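Local coordinates for protein PTS system, IIA component (Streptococcus pneumoniae serotype 4, PDB 5T3U) that probably serves as the IIA component of a mannose-family phosphotransferase system linked to fucose utilization, passing phosphoryl groups on for sugar uptake, at residues A[10-15]-A[55-60]; A[22-27]-A[37-42]; A[51-56]-A[83-88]; A[62-65]-A[70-73]. All coordinates share one frame; numbering follows the deposited sequence.

Interaction 1 (A[10-15]-A[55-60])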
loop_
_atom_site.group_PDB
_atom_site.type_symbol
_atom_site.label_atom_id
_atom_site.label_comp_id
_atom_site.label_asym_id
_atom_site.label_seq_id
_atom_site.Cartn_x
_atom_site.Cartn_y
_atom_site.Cartn_z
ATOM N N GLY A 10 0.579 19.511 1.657
ATOM C CA GLY A 10 -0.045 18.754 0.560
ATOM C C GLY A 10 0.545 17.348 0.451
ATOM O O GLY A 10 1.601 17.047 1.038
ATOM N N ILE A 11 -0.133 16.460 -0.260
ATOM C CA ILE A 11 0.354 15.092 -0.339
ATOM C C ILE A 11 0.294 14.661 -1.768
ATOM O O ILE A 11 -0.744 14.752 -2.395
ATOM C CB ILE A 11 -0.481 14.098 0.555
ATOM C CG1 ILE A 11 -0.457 14.495 2.040
ATOM C CG2 ILE A 11 0.012 12.609 0.389
ATOM C CD1 ILE A 11 -1.493 13.730 2.853
ATOM N N LEU A 12 1.409 14.189 -2.300
ATOM C CA LEU A 12 1.355 13.541 -3.596
ATOM C C LEU A 12 1.626 12.048 -3.415
ATOM O O LEU A 12 2.636 11.673 -2.815
ATOM C CB LEU A 12 2.394 14.135 -4.548
ATOM C CG LEU A 12 2.541 13.468 -5.919
ATOM C CD1 LEU A 12 1.266 13.562 -6.796
ATOM C CD2 LEU A 12 3.723 14.065 -6.633
ATOM N N VAL A 13 0.736 11.208 -3.931
ATOM C CA VAL A 13 0.923 9.760 -3.809
ATOM C C VAL A 13 1.278 9.299 -5.198
ATOM O O VAL A 13 0.468 9.466 -6.133
ATOM C CB VAL A 13 -0.377 9.023 -3.404
ATOM C CG1 VAL A 13 -0.081 7.607 -3.001
ATOM C CG2 VAL A 13 -1.102 9.742 -2.282
ATOM N N ALA A 14 2.460 8.708 -5.352
ATOM C CA ALA A 14 2.925 8.333 -6.694
ATOM C C ALA A 14 3.402 6.891 -6.764
ATOM O O ALA A 14 4.032 6.422 -5.852
ATOM C CB ALA A 14 4.045 9.266 -7.135
ATOM N N SER A 15 3.124 6.193 -7.868
ATOM C CA SER A 15 3.577 4.818 -7.999
ATOM C C SER A 15 3.647 4.415 -9.467
ATOM O O SER A 15 3.051 5.070 -10.330
ATOM C CB SER A 15 2.568 3.891 -7.294
ATOM O OG SER A 15 1.340 3.916 -7.993
ATOM N N HIS A 55 7.907 15.169 -16.056
ATOM C CA HIS A 55 7.446 16.536 -15.919
ATOM C C HIS A 55 6.038 16.661 -15.360
ATOM O O HIS A 55 5.730 17.642 -14.693
ATOM C CB HIS A 55 7.725 17.414 -17.153
ATOM C CG HIS A 55 7.241 16.831 -18.435
ATOM N ND1 HIS A 55 5.899 16.658 -18.712
ATOM C CD2 HIS A 55 7.914 16.437 -19.547
ATOM C CE1 HIS A 55 5.769 16.132 -19.923
ATOM N NE2 HIS A 55 6.974 15.994 -20.450
ATOM N N TYR A 56 5.221 15.632 -15.569
ATOM C CA TYR A 56 3.930 15.518 -14.894
ATOM C C TYR A 56 4.133 15.514 -13.408
ATOM O O TYR A 56 3.434 16.229 -12.683
ATOM C CB TYR A 56 3.233 14.200 -15.225
ATOM C CG TYR A 56 2.654 14.070 -16.598
ATOM C CD1 TYR A 56 2.163 15.181 -17.302
ATOM C CD2 TYR A 56 2.555 12.804 -17.192
ATOM C CE1 TYR A 56 1.603 15.022 -18.603
ATOM C CE2 TYR A 56 2.008 12.635 -18.453
ATOM C CZ TYR A 56 1.535 13.736 -19.156
ATOM O OH TYR A 56 0.996 13.512 -20.404
ATOM N N PHE A 57 5.088 14.686 -12.972
ATOM C CA PHE A 57 5.506 14.600 -11.574
ATOM C C PHE A 57 5.954 15.946 -10.999
ATOM O O PHE A 57 5.484 16.372 -9.943
ATOM C CB PHE A 57 6.619 13.543 -11.376
ATOM C CG PHE A 57 6.962 13.326 -9.931
ATOM C CD1 PHE A 57 6.358 12.313 -9.207
ATOM C CD2 PHE A 57 7.836 14.174 -9.277
ATOM C CE1 PHE A 57 6.636 12.144 -7.838
ATOM C CE2 PHE A 57 8.119 14.019 -7.928
ATOM C CZ PHE A 57 7.502 12.991 -7.208
ATOM N N LYS A 58 6.896 16.594 -11.693
ATOM C CA LYS A 58 7.405 17.890 -11.281
ATOM C C LYS A 58 6.258 18.875 -11.135
ATOM O O LYS A 58 6.161 19.563 -10.132
ATOM C CB LYS A 58 8.465 18.404 -12.274
ATOM C CG LYS A 58 9.016 19.819 -11.965
ATOM C CD LYS A 58 9.924 20.322 -13.125
ATOM C CE LYS A 58 10.699 21.608 -12.757
ATOM N NZ LYS A 58 9.766 22.711 -12.311
ATOM N N ASN A 59 5.392 18.926 -12.136
ATOM C CA ASN A 59 4.212 19.796 -12.127
ATOM C C ASN A 59 3.249 19.551 -10.973
ATOM O O ASN A 59 2.727 20.503 -10.399
ATOM C CB ASN A 59 3.459 19.686 -13.477
ATOM C CG ASN A 59 4.139 20.470 -14.601
ATOM O OD1 ASN A 59 5.053 21.274 -14.365
ATOM N ND2 ASN A 59 3.689 20.245 -15.835
ATOM N N GLN A 60 3.000 18.283 -10.625
ATOM C CA GLN A 60 2.149 17.961 -9.450
ATOM C C GLN A 60 2.737 18.508 -8.150
ATOM O O GLN A 60 1.995 19.069 -7.322
ATOM C CB GLN A 60 1.911 16.440 -9.290
ATOM C CG GLN A 60 1.234 15.756 -10.459
ATOM C CD GLN A 60 -0.241 16.048 -10.524
ATOM O OE1 GLN A 60 -0.650 17.175 -10.829
ATOM N NE2 GLN A 60 -1.073 15.016 -10.242
#

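Interaction 2 (A[22-27]-A[37-42])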
loop_
_atom_site.group_PDB
_atom_site.type_symbol
_atom_site.label_atom_id
_atom_site.label_comp_id
_atom_site.label_asym_id
_atom_site.label_seq_id
_atom_site.Cartn_x
_atom_site.Cartn_y
_atom_site.Cartn_z
ATOM N N GLY A 22 -5.564 3.904 -6.148
ATOM C CA GLY A 22 -6.317 2.959 -5.330
ATOM C C GLY A 22 -6.117 3.209 -3.846
ATOM O O GLY A 22 -7.074 3.121 -3.070
ATOM N N ALA A 23 -4.889 3.523 -3.447
ATOM C CA ALA A 23 -4.636 3.931 -2.053
ATOM C C ALA A 23 -5.421 5.181 -1.636
ATOM O O ALA A 23 -5.992 5.220 -0.550
ATOM C CB ALA A 23 -3.147 4.116 -1.791
ATOM N N LEU A 24 -5.502 6.180 -2.501
ATOM C CA LEU A 24 -6.260 7.383 -2.130
ATOM C C LEU A 24 -7.730 7.085 -1.979
ATOM O O LEU A 24 -8.329 7.527 -1.027
ATOM C CB LEU A 24 -6.096 8.525 -3.139
ATOM C CG LEU A 24 -6.815 9.838 -2.747
ATOM C CD1 LEU A 24 -6.453 10.380 -1.307
ATOM C CD2 LEU A 24 -6.544 10.924 -3.805
ATOM N N MET A 25 -8.302 6.383 -2.953
ATOM C CA MET A 25 -9.713 5.976 -2.951
ATOM C C MET A 25 -10.044 5.294 -1.620
ATOM O O MET A 25 -10.990 5.679 -0.933
ATOM C CB MET A 25 -9.962 5.004 -4.120
ATOM C CG MET A 25 -11.369 4.564 -4.292
ATOM S SD MET A 25 -11.863 3.170 -3.203
ATOM C CE MET A 25 -13.507 2.933 -3.926
ATOM N N THR A 26 -9.212 4.330 -1.234
ATOM C CA THR A 26 -9.397 3.604 0.026
ATOM C C THR A 26 -9.236 4.524 1.228
ATOM O O THR A 26 -10.033 4.462 2.168
ATOM C CB THR A 26 -8.422 2.446 0.108
ATOM O OG1 THR A 26 -8.766 1.499 -0.908
ATOM C CG2 THR A 26 -8.458 1.764 1.475
ATOM N N ALA A 27 -8.216 5.388 1.211
ATOM C CA ALA A 27 -8.006 6.312 2.326
ATOM C C ALA A 27 -9.220 7.225 2.523
ATOM O O ALA A 27 -9.559 7.550 3.661
ATOM C CB ALA A 27 -6.694 7.165 2.141
ATOM N N ASP A 37 -6.175 20.646 -4.467
ATOM C CA ASP A 37 -5.226 21.588 -3.904
ATOM C C ASP A 37 -4.543 21.032 -2.649
ATOM O O ASP A 37 -3.677 21.700 -2.100
ATOM C CB ASP A 37 -5.912 22.927 -3.569
ATOM C CG ASP A 37 -7.080 22.754 -2.621
ATOM O OD1 ASP A 37 -7.686 21.663 -2.624
ATOM O OD2 ASP A 37 -7.412 23.707 -1.876
ATOM N N ARG A 38 -4.958 19.853 -2.166
ATOM C CA ARG A 38 -4.327 19.250 -0.962
ATOM C C ARG A 38 -3.699 17.883 -1.222
ATOM O O ARG A 38 -2.692 17.540 -0.628
ATOM C CB ARG A 38 -5.330 19.077 0.190
ATOM C CG ARG A 38 -6.102 20.295 0.573
ATOM C CD ARG A 38 -5.205 21.456 0.997
ATOM N NE ARG A 38 -4.239 21.130 2.058
ATOM C CZ ARG A 38 -4.500 21.139 3.366
ATOM N NH1 ARG A 38 -5.717 21.419 3.816
ATOM N NH2 ARG A 38 -3.538 20.848 4.245
ATOM N N VAL A 39 -4.324 17.086 -2.078
ATOM C CA VAL A 39 -3.895 15.709 -2.336
ATOM C C VAL A 39 -4.037 15.359 -3.787
ATOM O O VAL A 39 -5.063 15.668 -4.431
ATOM C CB VAL A 39 -4.710 14.657 -1.491
ATOM C CG1 VAL A 39 -4.164 13.234 -1.728
ATOM C CG2 VAL A 39 -4.661 15.003 0.001
ATOM N N ARG A 40 -2.988 14.731 -4.312
ATOM C CA ARG A 40 -2.981 14.273 -5.709
ATOM C C ARG A 40 -2.359 12.899 -5.835
ATOM O O ARG A 40 -1.566 12.490 -4.987
ATOM C CB ARG A 40 -2.198 15.268 -6.589
ATOM C CG ARG A 40 -2.968 16.583 -6.783
ATOM C CD ARG A 40 -2.230 17.495 -7.770
ATOM N NE ARG A 40 -2.702 18.867 -7.610
ATOM C CZ ARG A 40 -2.414 19.863 -8.447
ATOM N NH1 ARG A 40 -1.663 19.638 -9.525
ATOM N NH2 ARG A 40 -2.909 21.074 -8.209
ATOM N N THR A 41 -2.684 12.204 -6.917
ATOM C CA THR A 41 -1.979 10.970 -7.215
ATOM C C THR A 41 -1.367 10.996 -8.607
ATOM O O THR A 41 -1.825 11.732 -9.481
ATOM C CB THR A 41 -2.910 9.735 -7.108
ATOM O OG1 THR A 41 -3.860 9.754 -8.178
ATOM C CG2 THR A 41 -3.630 9.743 -5.777
ATOM N N LEU A 42 -0.360 10.160 -8.823
ATOM C CA LEU A 42 0.191 9.994 -10.167
ATOM C C LEU A 42 0.643 8.557 -10.341
ATOM O O LEU A 42 1.379 8.043 -9.509
ATOM C CB LEU A 42 1.381 10.944 -10.358
ATOM C CG LEU A 42 1.955 11.113 -11.765
ATOM C CD1 LEU A 42 0.860 11.652 -12.722
ATOM C CD2 LEU A 42 3.158 12.101 -11.696
#

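Interaction 3 (A[51-56]-A[83-88])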
loop_
_atom_site.group_PDB
_atom_site.type_symbol
_atom_site.label_atom_id
_atom_site.label_comp_id
_atom_site.label_asym_id
_atom_site.label_seq_id
_atom_site.Cartn_x
_atom_site.Cartn_y
_atom_site.Cartn_z
ATOM N N VAL A 51 10.162 10.069 -19.490
ATOM C CA VAL A 51 10.412 11.432 -19.991
ATOM C C VAL A 51 9.134 12.224 -19.838
ATOM O O VAL A 51 9.159 13.310 -19.243
ATOM C CB VAL A 51 10.991 11.449 -21.457
ATOM C CG1 VAL A 51 10.932 12.866 -22.073
ATOM C CG2 VAL A 51 12.401 10.875 -21.470
ATOM N N GLU A 52 8.009 11.678 -20.315
ATOM C CA GLU A 52 6.703 12.324 -20.095
ATOM C C GLU A 52 6.305 12.328 -18.603
ATOM O O GLU A 52 5.836 13.336 -18.077
ATOM C CB GLU A 52 5.602 11.697 -20.966
ATOM C CG GLU A 52 5.136 10.287 -20.527
ATOM C CD GLU A 52 4.473 9.454 -21.647
ATOM O OE1 GLU A 52 4.944 8.318 -21.947
ATOM O OE2 GLU A 52 3.477 9.932 -22.235
ATOM N N PHE A 53 6.520 11.203 -17.924
ATOM C CA PHE A 53 6.146 11.048 -16.513
ATOM C C PHE A 53 6.832 12.097 -15.602
ATOM O O PHE A 53 6.211 12.725 -14.737
ATOM C CB PHE A 53 6.473 9.613 -16.064
ATOM C CG PHE A 53 6.400 9.403 -14.571
ATOM C CD1 PHE A 53 7.559 9.403 -13.804
ATOM C CD2 PHE A 53 5.170 9.233 -13.935
ATOM C CE1 PHE A 53 7.496 9.234 -12.423
ATOM C CE2 PHE A 53 5.092 9.035 -12.545
ATOM C CZ PHE A 53 6.248 9.035 -11.786
ATOM N N GLU A 54 8.135 12.241 -15.808
ATOM C CA GLU A 54 9.000 13.179 -15.110
ATOM C C GLU A 54 8.418 14.599 -14.975
ATOM O O GLU A 54 8.443 15.197 -13.897
ATOM C CB GLU A 54 10.283 13.205 -15.928
ATOM C CG GLU A 54 11.380 13.968 -15.422
ATOM C CD GLU A 54 11.283 15.426 -15.787
ATOM O OE1 GLU A 54 11.251 15.818 -17.000
ATOM O OE2 GLU A 54 11.253 16.164 -14.808
ATOM N N HIS A 55 7.907 15.169 -16.056
ATOM C CA HIS A 55 7.446 16.536 -15.919
ATOM C C HIS A 55 6.038 16.661 -15.360
ATOM O O HIS A 55 5.730 17.642 -14.693
ATOM C CB HIS A 55 7.725 17.414 -17.153
ATOM C CG HIS A 55 7.241 16.831 -18.435
ATOM N ND1 HIS A 55 5.899 16.658 -18.712
ATOM C CD2 HIS A 55 7.914 16.437 -19.547
ATOM C CE1 HIS A 55 5.769 16.132 -19.923
ATOM N NE2 HIS A 55 6.974 15.994 -20.450
ATOM N N TYR A 56 5.221 15.632 -15.569
ATOM C CA TYR A 56 3.930 15.518 -14.894
ATOM C C TYR A 56 4.133 15.514 -13.408
ATOM O O TYR A 56 3.434 16.229 -12.683
ATOM C CB TYR A 56 3.233 14.200 -15.225
ATOM C CG TYR A 56 2.654 14.070 -16.598
ATOM C CD1 TYR A 56 2.163 15.181 -17.302
ATOM C CD2 TYR A 56 2.555 12.804 -17.192
ATOM C CE1 TYR A 56 1.603 15.022 -18.603
ATOM C CE2 TYR A 56 2.008 12.635 -18.453
ATOM C CZ TYR A 56 1.535 13.736 -19.156
ATOM O OH TYR A 56 0.996 13.512 -20.404
ATOM N N ASN A 83 10.036 7.146 -7.260
ATOM C CA ASN A 83 11.004 7.554 -6.239
ATOM C C ASN A 83 12.273 8.153 -6.840
ATOM O O ASN A 83 12.798 9.099 -6.280
ATOM C CB ASN A 83 11.410 6.420 -5.323
ATOM C CG ASN A 83 11.919 6.922 -3.994
ATOM O OD1 ASN A 83 13.115 6.891 -3.714
ATOM N ND2 ASN A 83 11.021 7.418 -3.181
ATOM N N ASN A 84 12.778 7.574 -7.946
ATOM C CA ASN A 84 14.005 8.094 -8.578
ATOM C C ASN A 84 13.836 9.557 -9.015
ATOM O O ASN A 84 14.707 10.401 -8.774
ATOM C CB ASN A 84 14.414 7.252 -9.790
ATOM C CG ASN A 84 14.971 5.883 -9.410
ATOM O OD1 ASN A 84 15.474 5.661 -8.296
ATOM N ND2 ASN A 84 14.892 4.958 -10.356
ATOM N N VAL A 85 12.709 9.826 -9.663
ATOM C CA VAL A 85 12.352 11.149 -10.135
ATOM C C VAL A 85 12.186 12.145 -8.972
ATOM O O VAL A 85 12.757 13.257 -9.002
ATOM C CB VAL A 85 11.099 11.072 -11.052
ATOM C CG1 VAL A 85 10.511 12.433 -11.326
ATOM C CG2 VAL A 85 11.440 10.394 -12.381
ATOM N N ALA A 86 11.436 11.753 -7.941
ATOM C CA ALA A 86 11.216 12.627 -6.789
ATOM C C ALA A 86 12.546 13.083 -6.168
ATOM O O ALA A 86 12.739 14.278 -5.869
ATOM C CB ALA A 86 10.367 11.933 -5.743
ATOM N N LEU A 87 13.432 12.122 -5.922
ATOM C CA LEU A 87 14.683 12.404 -5.258
ATOM C C LEU A 87 15.581 13.316 -6.123
ATOM O O LEU A 87 16.173 14.264 -5.609
ATOM C CB LEU A 87 15.422 11.108 -4.898
ATOM C CG LEU A 87 16.691 11.283 -4.050
ATOM C CD1 LEU A 87 16.408 11.835 -2.670
ATOM C CD2 LEU A 87 17.451 9.956 -3.923
ATOM N N SER A 88 15.656 13.044 -7.424
ATOM C CA SER A 88 16.523 13.848 -8.269
ATOM C C SER A 88 15.975 15.258 -8.425
ATOM O O SER A 88 16.725 16.224 -8.296
ATOM C CB SER A 88 16.802 13.172 -9.613
ATOM O OG SER A 88 18.017 12.432 -9.538
#

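Interaction 4 (A[62-65]-A[70-73])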
loop_
_atom_site.group_PDB
_atom_site.type_symbol
_atom_site.label_atom_id
_atom_site.label_comp_id
_atom_site.label_asym_id
_atom_site.label_seq_id
_atom_site.Cartn_x
_atom_site.Cartn_y
_atom_site.Cartn_z
ATOM N N ASP A 62 5.056 21.029 -7.765
ATOM C CA ASP A 62 5.071 22.496 -7.877
ATOM C C ASP A 62 3.698 23.092 -7.598
ATOM O O ASP A 62 3.566 24.035 -6.817
ATOM C CB ASP A 62 5.518 22.928 -9.286
ATOM C CG ASP A 62 6.989 22.662 -9.551
ATOM O OD1 ASP A 62 7.765 22.461 -8.590
ATOM O OD2 ASP A 62 7.390 22.687 -10.739
ATOM N N GLU A 63 2.674 22.536 -8.225
ATOM C CA GLU A 63 1.318 23.043 -8.027
ATOM C C GLU A 63 0.770 22.856 -6.616
ATOM O O GLU A 63 0.021 23.690 -6.110
ATOM C CB GLU A 63 0.374 22.479 -9.082
ATOM C CG GLU A 63 0.621 23.134 -10.433
ATOM C CD GLU A 63 0.033 22.358 -11.593
ATOM O OE1 GLU A 63 0.692 22.344 -12.658
ATOM O OE2 GLU A 63 -1.067 21.767 -11.449
ATOM N N LEU A 64 1.188 21.786 -5.957
ATOM C CA LEU A 64 0.795 21.557 -4.583
ATOM C C LEU A 64 1.492 22.590 -3.709
ATOM O O LEU A 64 0.908 23.072 -2.745
ATOM C CB LEU A 64 1.069 20.097 -4.162
ATOM C CG LEU A 64 -0.015 19.075 -4.593
ATOM C CD1 LEU A 64 0.410 17.612 -4.327
ATOM C CD2 LEU A 64 -1.391 19.355 -3.931
ATOM N N LEU A 65 2.726 22.953 -4.052
ATOM C CA LEU A 65 3.439 24.008 -3.304
ATOM C C LEU A 65 2.849 25.424 -3.446
ATOM O O LEU A 65 3.134 26.313 -2.597
ATOM C CB LEU A 65 4.959 23.999 -3.570
ATOM C CG LEU A 65 5.795 22.832 -3.014
ATOM C CD1 LEU A 65 7.137 22.715 -3.772
ATOM C CD2 LEU A 65 6.016 22.930 -1.497
ATOM N N GLU A 70 4.389 22.877 2.706
ATOM C CA GLU A 70 5.216 21.714 2.445
ATOM C C GLU A 70 4.450 20.671 1.639
ATOM O O GLU A 70 3.208 20.720 1.558
ATOM C CB GLU A 70 5.556 21.042 3.753
ATOM C CG GLU A 70 6.317 21.845 4.745
ATOM C CD GLU A 70 6.358 21.112 6.062
ATOM O OE1 GLU A 70 5.761 20.001 6.168
ATOM O OE2 GLU A 70 6.981 21.646 6.991
ATOM N N VAL A 71 5.182 19.724 1.045
ATOM C CA VAL A 71 4.570 18.566 0.385
ATOM C C VAL A 71 5.282 17.272 0.839
ATOM O O VAL A 71 6.514 17.215 0.906
ATOM C CB VAL A 71 4.574 18.734 -1.152
ATOM C CG1 VAL A 71 4.125 17.442 -1.879
ATOM C CG2 VAL A 71 3.695 19.888 -1.555
ATOM N N ILE A 72 4.501 16.251 1.183
ATOM C CA ILE A 72 5.026 14.903 1.347
ATOM C C ILE A 72 4.685 14.106 0.090
ATOM O O ILE A 72 3.537 14.034 -0.331
ATOM C CB ILE A 72 4.507 14.228 2.653
ATOM C CG1 ILE A 72 4.866 15.109 3.857
ATOM C CG2 ILE A 72 5.148 12.792 2.876
ATOM C CD1 ILE A 72 4.245 14.632 5.139
ATOM N N VAL A 73 5.724 13.579 -0.542
ATOM C CA VAL A 73 5.596 12.660 -1.642
ATOM C C VAL A 73 5.664 11.245 -1.059
ATOM O O VAL A 73 6.641 10.882 -0.363
ATOM C CB VAL A 73 6.742 12.866 -2.684
ATOM C CG1 VAL A 73 6.595 11.903 -3.860
ATOM C CG2 VAL A 73 6.764 14.310 -3.194
#

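Interaction 1 (A[10-15]-A[55-60])
Leu12 projects from strand 10-15 against helix 55-60, where it meets Phe57 and Gln60. Its CB and CG act as a stem, with no atom of the helix segment within 4.2 Å, and the contact is made by the two methyls at the fork. Leu12 CD1 comes to rest on Gln60 CB at 3.9 Å. Leu12 CD2 turns to the phenyl ring and lies 3.7 Å from Phe57 CE1. This is a CH-pi contact over one face, with Leu12 CD2 4.1 Å from the centroid of the Phe57 ring and 27° off the ring normal. Gln60 CB is almost as near to CD2 of Leu12, at 4.0 Å, so that one methylene is seated against both branches of the leucine.

The Phe57 ring gets there because its CG stands anti to the backbone N (chi1 -174°), which swings the ring from the flank of the helix toward the strand. Two residues further along the strand, Ala14 CB meets the same CE1 atom of Phe57 at 3.9 Å, but in the ring plane, so face and edge are engaged by consecutive inward-pointing residues. No hydrogen bond crosses the contact. Gln60, bent at chi2, sends its amide elsewhere: OE1 accepts from Arg40 NH1, and NE2 makes a weak bond to the Thr41 carbonyl.

The axes of segments 10-15 and 55-60 run nearly antiparallel (163°) and approach to 10.4 Å, as expected for a helix lying on a parallel sheet. Beyond the contact, Phe57 also packs on helix 81-90, while Ile11 and Val13 line the opposite sheet face against helix 104-112.

Interaction 2 (A[22-27]-A[37-42])
Leu24 of helix 22-27 reaches across to Val39 and Thr41, tying the helix of a beta-alpha-beta unit (strand 7-16, helix 19-31, strand 39-44) to the strand that follows it. The contact across the two segments is made of apolar groups. Leu24 CD1 touches Val39 CG1 at 3.7 Å, and the other branch, CD2, lies 3.9 Å from the same Val39 methyl, so CG1 is straddled by the leucine fork. Thr41, two residues on along the strand, offers carbon rather than oxygen: with OG1 held between backbone N and carbonyl carbon (chi1 70°), its methyl is directed at Leu24. Around this patch, Thr34 lies against both Leu24 and Val39, and Ile111 of helix 104-112 adds to the cover of Leu24.

Polar interactions belong to the surroundings. Arg38 forms a salt bridge with Asp115 and a cation-pi contact with Tyr114. Thr26 OG1, on another side of the helix, is hydrogen-bonded to His16 O and Phe19 N of the second subunit, which brings this helix into the dimer interface. At the sheet, Thr41 CG2 sits 3.7 Å from Leu24 CD2 and 3.8 Å from Leu24 CB.

Interaction 3 (A[51-56]-A[83-88])
Val85 of helix 83-88 pushes its two methyls against helix 51-56, one toward Phe53 and the other onto the backbone at Glu54. Val85 CG2 comes up to the rim of the Phe53 ring, 4.1 Å from Phe53 CE1 and near the ring plane, so this is an edge contact and the valine does not lie over a face. The phenylalanine reaches across from the flank of its helix with CG anti to the backbone N (chi1 168°), which carries CE1 toward the neighbouring helix. The side chains of Phe53 and Val85 meet at a slant.

The other methyl uses the other side of the valine. Val85 CG1 stands anti to the backbone N and approaches Glu54 CA at 4.1 Å, with Glu54 CG slightly further from Val85 CG1, at 4.5 Å. Contact with main-chain carbon is possible because the two helices come close here: Glu54 CA and Val85 CA are 6.3 Å apart. The distances of 4.1 Å and more nevertheless describe light packing, and no hydrogen bond joins the two segments. A charge pair stands beside them instead, since Glu54 OE2 forms a salt bridge with Arg89 NH2, one turn beyond Val85 on helix 81-90.

Phe53 also packs on Leu42 and Leu44 of strand 39-44. Asn83 and Leu87 pack on Val134 and Leu138 of the second subunit. Helices 50-65 and 81-90 form one outer layer of the three-layer alpha-beta-alpha fold of mannose-type IIA domains, here with strand order 2-1-3-4 and with helices 19-31 and 104-112 on the other face of the sheet.

Interaction 4 (A[62-65]-A[70-73])
The peptide plane joining Glu70 to Val71 is the flat group met here, and Leu65 lies over one of its faces: Leu65 CD2 stands 4.2 Å from Glu70 C, close to the plane normal. No ring takes part, and the remaining contacts are between aliphatic carbons. Val71 CG2 is at their centre. Val71 CG2 lies 3.7 Å from Leu64 CB, 3.8 Å from Leu65 CD2 and 3.9 Å from Leu65 CG, so a single methyl is lodged between two consecutive leucines of the helix.

Val71 presents that methyl by holding CG2 anti to its carbonyl carbon and CG1 anti to the backbone N (chi1 172°). In both leucines CG is likewise anti to the carbonyl carbon. Leu64 points at the strand directly and touches through its first carbon, whereas Leu65 starts from the flank of the helix and bends its branched end inward. No hydrogen bond links the two segments. On the outward side, Asp62 OD2 pairs with Lys58 NZ in a salt bridge within the helix.

With only four residues between the segments, the contact packs residues 62-65 of the helix against the first part of strand 68-75, where the chain turns back into the sheet. Leu64 also touches Leu12 of strand 7-16, on one side of Val71's strand, and Leu65 reaches Val96 of strand 96-100 on the other.

How the interactions relate
Helix 50-65 unites interactions 1, 3 and 4, all on one face of the parallel sheet; interaction 2 lies on the opposite face, with helix 19-31. Phe57 is the hub of the three, its CZ 3.4 Å from Ala86 CB and 3.6 Å from Val73 CG1. A probable backbone hydrogen bond between neighbouring strands, Ile11 N to Arg38 O at 2.8 Å, joins interactions 1 and 2, and a salt bridge, Arg40 NH1 to Glu63 OE2 at 2.9 Å, joins 2 and 4. Interactions 2 and 3 both touch the second subunit. By analogy with mannose-family IIA domains, His16, at the C-terminal end of strand 7-16, is probably phosphorylated; Thr26 of interaction 2 is hydrogen-bonded to the second subunit's His16 carbonyl.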